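Side-chain contacts in ORF14 (Streptomyces clavuligerus, PDB 2WPX), which binds acetyl-CoA, belongs to the tandem GNAT proteins of the clavulanic acid biosynthesis pathway, and probably acts as an acyltransferase: residues D167-A170 against D171-A175; A287-E290 against Y291-H295. One frame throughout, in Å; residues are numbered along the deposited sequence.

Contact 1 of 2, residues D167-A170 against D171-A175; sequences DPLA and DGVPA
Leu-169 and Asp-171 bury the most surface here, with Ala-170 on the bend between them. Leu-169 does two jobs. Its carbonyl O takes the N-H of Gly-172 at 3.0 Å, and the bond is bent: 144° at the hydrogen, with the donor sitting well above the carbonyl plane. Its side chain, meanwhile, runs alongside that of Val-173, both pointing the same way, and the methyls CD2 of Leu-169 and CG2 of Val-173 meet at 3.7 Å. With the valine CG1 anti to the backbone N (chi1 -177°), CG2 stands beside that N, and this is the branch that meets the leucine.

Two type I beta turns follow each other through this loop, Asp-167 to Ala-170 and Leu-169 to Gly-172, sharing Leu-169 and Ala-170. The first is closed by Ala-170 N on Asp-167 O at 3.1 Å, and an Asx turn is laid over it: Asp-167 OD2 accepts from Leu-169 N at 2.7 Å, met from above the carboxylate plane. The leucine backbone is therefore gripped on its N-H and on its C=O.

In Asp-171 the bond to CB points away from the preceding residues, yet CB lies 3.7 Å from Ala-170 C, and OD1 of the carboxylate stays 3.7 Å from Ala-170 O. One water ties the turns together, donating to Pro-168 O at 2.8 Å and accepting weakly from Asp-171 N; its 2.5 Å approach to Gly-172 O is doubtfully short. Gly-172 has positive phi (62°), and with it the chain leaves the second turn. Beyond the segments, Leu-169 also rests on Leu-286 of helix 280-295.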
loop_
_atom_site.group_PDB
_atom_site.type_symbol
_atom_site.label_atom_id
_atom_site.label_comp_id
_atom_site.label_asym_id
_atom_site.label_seq_id
_atom_site.Cartn_x
_atom_site.Cartn_y
_atom_site.Cartn_z
ATOM N N ASP A 167 -21.732 11.295 -1.515
ATOM C CA ASP A 167 -20.865 12.460 -1.284
ATOM C C ASP A 167 -20.640 12.768 0.201
ATOM O O ASP A 167 -21.492 13.342 0.830
ATOM C CB ASP A 167 -21.439 13.677 -2.016
ATOM C CG ASP A 167 -20.663 14.945 -1.722
ATOM O OD1 ASP A 167 -21.252 15.997 -2.039
ATOM O OD2 ASP A 167 -19.527 14.905 -1.150
ATOM N N PRO A 168 -19.493 12.379 0.776
ATOM C CA PRO A 168 -19.420 12.628 2.219
ATOM C C PRO A 168 -19.364 14.114 2.562
ATOM O O PRO A 168 -19.463 14.507 3.733
ATOM C CB PRO A 168 -18.120 11.952 2.635
ATOM C CG PRO A 168 -17.308 11.902 1.414
ATOM C CD PRO A 168 -18.240 11.853 0.231
ATOM N N LEU A 169 -19.179 14.960 1.568
ATOM C CA LEU A 169 -19.007 16.346 1.930
ATOM C C LEU A 169 -20.310 17.106 1.602
ATOM O O LEU A 169 -20.343 18.309 1.592
ATOM C CB LEU A 169 -17.758 16.918 1.244
ATOM C CG LEU A 169 -16.368 16.599 1.828
ATOM C CD1 LEU A 169 -15.283 16.719 0.730
ATOM C CD2 LEU A 169 -16.070 17.610 2.907
ATOM N N ALA A 170 -21.395 16.375 1.348
ATOM C CA ALA A 170 -22.660 17.074 1.018
ATOM C C ALA A 170 -23.121 18.009 2.156
ATOM O O ALA A 170 -23.743 18.991 1.865
ATOM C CB ALA A 170 -23.805 16.091 0.632
ATOM N N ASP A 171 -22.818 17.701 3.428
ATOM C CA ASP A 171 -23.121 18.634 4.550
ATOM C C ASP A 171 -21.867 19.341 5.042
ATOM O O ASP A 171 -21.699 19.510 6.244
ATOM C CB ASP A 171 -23.774 17.911 5.749
ATOM C CG ASP A 171 -25.122 17.306 5.383
ATOM O OD1 ASP A 171 -25.919 18.036 4.730
ATOM O OD2 ASP A 171 -25.375 16.111 5.713
ATOM N N GLY A 172 -20.971 19.695 4.131
ATOM C CA GLY A 172 -19.767 20.457 4.472
ATOM C C GLY A 172 -18.835 19.748 5.428
ATOM O O GLY A 172 -18.962 18.569 5.672
ATOM N N VAL A 173 -17.907 20.482 5.989
ATOM C CA VAL A 173 -16.963 19.944 6.959
ATOM C C VAL A 173 -17.445 20.379 8.354
ATOM O O VAL A 173 -17.870 21.517 8.565
ATOM C CB VAL A 173 -15.555 20.552 6.667
ATOM C CG1 VAL A 173 -14.432 19.999 7.605
ATOM C CG2 VAL A 173 -15.144 20.369 5.188
ATOM N N PRO A 174 -17.353 19.488 9.336
ATOM C CA PRO A 174 -17.787 19.753 10.711
ATOM C C PRO A 174 -16.857 20.826 11.330
ATOM O O PRO A 174 -15.706 21.037 10.834
ATOM C CB PRO A 174 -17.523 18.417 11.420
ATOM C CG PRO A 174 -17.267 17.428 10.297
ATOM C CD PRO A 174 -16.649 18.203 9.223
ATOM N N ALA A 175 -17.358 21.463 12.400
ATOM C CA ALA A 175 -16.625 22.489 13.150
ATOM C C ALA A 175 -15.430 21.873 13.869
ATOM O O ALA A 175 -15.471 20.729 14.314
ATOM C CB ALA A 175 -17.551 23.141 14.159
HETATM O O HOH W 1 -20.501 16.648 5.186
#

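Contact 2 of 2, residues A287-E290 against Y291-H295; sequences ANLE and YVLRH
The side chains of Glu-290 and Arg-294 meet one turn apart on helix 280-295, crossing at an angle, and the arginine is the one to trace. Its CB and CG each lie 3.7 Å from Glu-290 O, the same carbonyl that accepts the backbone N-H of Arg-294. CG stands between the backbone N and the carbonyl carbon (chi1 78°), and bends at chi2 and chi3 then fold the chain back along the helix. Arg-294 CZ passes 4.2 Å from Glu-290 O. At the tip NH1 of Arg-294 comes to 3.4 Å from Glu-290 O, but the angle is wrong for a hydrogen bond, while Arg-294 NH2 turns to the carboxylate, 3.7 Å from Glu-290 CD. OE1 of Glu-290 comes in at the edge of the guanidinium, in its plane, though the two flat groups are 66° apart.

On another side of the helix, Leu-289 CG meets Leu-293 CD2 at 4.0 Å. Around from these, the Asn-288 side chain lies at the edge of the Tyr-291 ring, which packs edge-to-face on Tyr-236. Leu-293 N bonds to Leu-289 O at 2.9 Å, nearly straight at 172°, part of the i to i+4 pattern of this helix in the beta-alpha-beta unit with strands 263-271 and 301-307.

The salt bridge from Glu-290 OE1 to Arg-294 NH2 is long, 3.8 Å; with Arg-294 exposed, the pairing is probably a modest electrostatic attraction rather than a tight clamp.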
loop_
_atom_site.group_PDB
_atom_site.type_symbol
_atom_site.label_atom_id
_atom_site.label_comp_id
_atom_site.label_asym_id
_atom_site.label_seq_id
_atom_site.Cartn_x
_atom_site.Cartn_y
_atom_site.Cartn_z
ATOM N N ALA A 287 -11.960 17.132 6.230
ATOM C CA ALA A 287 -11.192 18.328 5.857
ATOM C C ALA A 287 -10.116 17.964 4.832
ATOM O O ALA A 287 -9.924 18.695 3.872
ATOM C CB ALA A 287 -10.529 19.020 7.131
ATOM N N ASN A 288 -9.402 16.852 5.038
ATOM C CA ASN A 288 -8.382 16.442 4.047
ATOM C C ASN A 288 -8.971 16.075 2.677
ATOM O O ASN A 288 -8.356 16.337 1.655
ATOM C CB ASN A 288 -7.535 15.276 4.545
ATOM C CG ASN A 288 -6.090 15.321 4.002
ATOM O OD1 ASN A 288 -5.507 14.274 3.670
ATOM N ND2 ASN A 288 -5.509 16.529 3.919
ATOM N N LEU A 289 -10.142 15.447 2.658
ATOM C CA LEU A 289 -10.764 15.133 1.386
ATOM C C LEU A 289 -11.118 16.435 0.660
ATOM O O LEU A 289 -10.895 16.593 -0.527
ATOM C CB LEU A 289 -11.987 14.240 1.556
ATOM C CG LEU A 289 -12.685 13.778 0.245
ATOM C CD1 LEU A 289 -11.777 12.891 -0.525
ATOM C CD2 LEU A 289 -14.040 13.078 0.463
ATOM N N GLU A 290 -11.630 17.403 1.381
ATOM C CA GLU A 290 -12.020 18.598 0.711
ATOM C C GLU A 290 -10.788 19.257 0.104
ATOM O O GLU A 290 -10.860 19.888 -0.966
ATOM C CB GLU A 290 -12.679 19.534 1.699
ATOM C CG GLU A 290 -13.215 20.792 1.074
ATOM C CD GLU A 290 -13.644 21.784 2.163
ATOM O OE1 GLU A 290 -12.873 22.071 3.094
ATOM O OE2 GLU A 290 -14.773 22.253 2.109
ATOM N N TYR A 291 -9.682 19.150 0.836
ATOM C CA TYR A 291 -8.440 19.741 0.466
ATOM C C TYR A 291 -7.908 19.030 -0.821
ATOM O O TYR A 291 -7.542 19.686 -1.783
ATOM C CB TYR A 291 -7.497 19.678 1.667
ATOM C CG TYR A 291 -6.079 20.074 1.365
ATOM C CD1 TYR A 291 -5.785 21.113 0.499
ATOM C CD2 TYR A 291 -5.023 19.393 1.926
ATOM C CE1 TYR A 291 -4.446 21.478 0.239
ATOM C CE2 TYR A 291 -3.734 19.744 1.679
ATOM C CZ TYR A 291 -3.445 20.771 0.846
ATOM O OH TYR A 291 -2.132 21.077 0.621
ATOM N N VAL A 292 -7.966 17.717 -0.882
ATOM C CA VAL A 292 -7.726 16.964 -2.155
ATOM C C VAL A 292 -8.591 17.402 -3.357
ATOM O O VAL A 292 -8.066 17.767 -4.429
ATOM C CB VAL A 292 -7.884 15.451 -1.922
ATOM C CG1 VAL A 292 -7.793 14.631 -3.227
ATOM C CG2 VAL A 292 -6.860 15.023 -0.944
ATOM N N LEU A 293 -9.905 17.391 -3.180
ATOM C CA LEU A 293 -10.856 17.635 -4.284
ATOM C C LEU A 293 -10.717 19.037 -4.856
ATOM O O LEU A 293 -11.061 19.272 -6.010
ATOM C CB LEU A 293 -12.299 17.442 -3.798
ATOM C CG LEU A 293 -12.900 16.058 -3.994
ATOM C CD1 LEU A 293 -11.828 15.051 -3.978
ATOM C CD2 LEU A 293 -14.053 15.683 -3.036
ATOM N N ARG A 294 -10.246 19.993 -4.070
ATOM C CA ARG A 294 -10.147 21.301 -4.642
ATOM C C ARG A 294 -8.861 21.435 -5.456
ATOM O O ARG A 294 -8.720 22.357 -6.235
ATOM C CB ARG A 294 -10.376 22.423 -3.606
ATOM C CG ARG A 294 -9.209 22.726 -2.701
ATOM C CD ARG A 294 -9.174 24.230 -2.276
ATOM N NE ARG A 294 -10.357 24.607 -1.511
ATOM C CZ ARG A 294 -10.725 24.015 -0.379
ATOM N NH1 ARG A 294 -10.003 23.011 0.125
ATOM N NH2 ARG A 294 -11.824 24.423 0.243
ATOM N N HIS A 295 -7.963 20.469 -5.326
ATOM C CA HIS A 295 -6.767 20.404 -6.173
ATOM C C HIS A 295 -6.796 19.266 -7.246
ATOM O O HIS A 295 -6.043 19.286 -8.210
ATOM C CB HIS A 295 -5.550 20.267 -5.268
ATOM C CG HIS A 295 -5.353 21.458 -4.390
ATOM N ND1 HIS A 295 -4.630 22.564 -4.795
ATOM C CD2 HIS A 295 -5.817 21.740 -3.147
ATOM C CE1 HIS A 295 -4.650 23.469 -3.830
ATOM N NE2 HIS A 295 -5.360 22.992 -2.821
#

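In the fold
Neither contact encloses any residues: each is formed within one continuous stretch, and they come in series, with no nesting or crossing. After strand 149-162 the chain turns twice at contact 1, in the surface loop leading to strand 180-185. From there it runs through strand 180-185, helices 191-199 and 222-230 and strands 234-242, 247-256 and 263-271 before helix 280-295 brings it to contact 2. Here the two meet, their centres 11 Å apart: Pro-168 and Leu-169 pack on Leu-289, and Val-173 lies against Glu-290. The loop thus covers one side of the helix, while Asn-288 and Val-292 pack on strand 247-256. Both contacts lie away from the acetyl-CoA site.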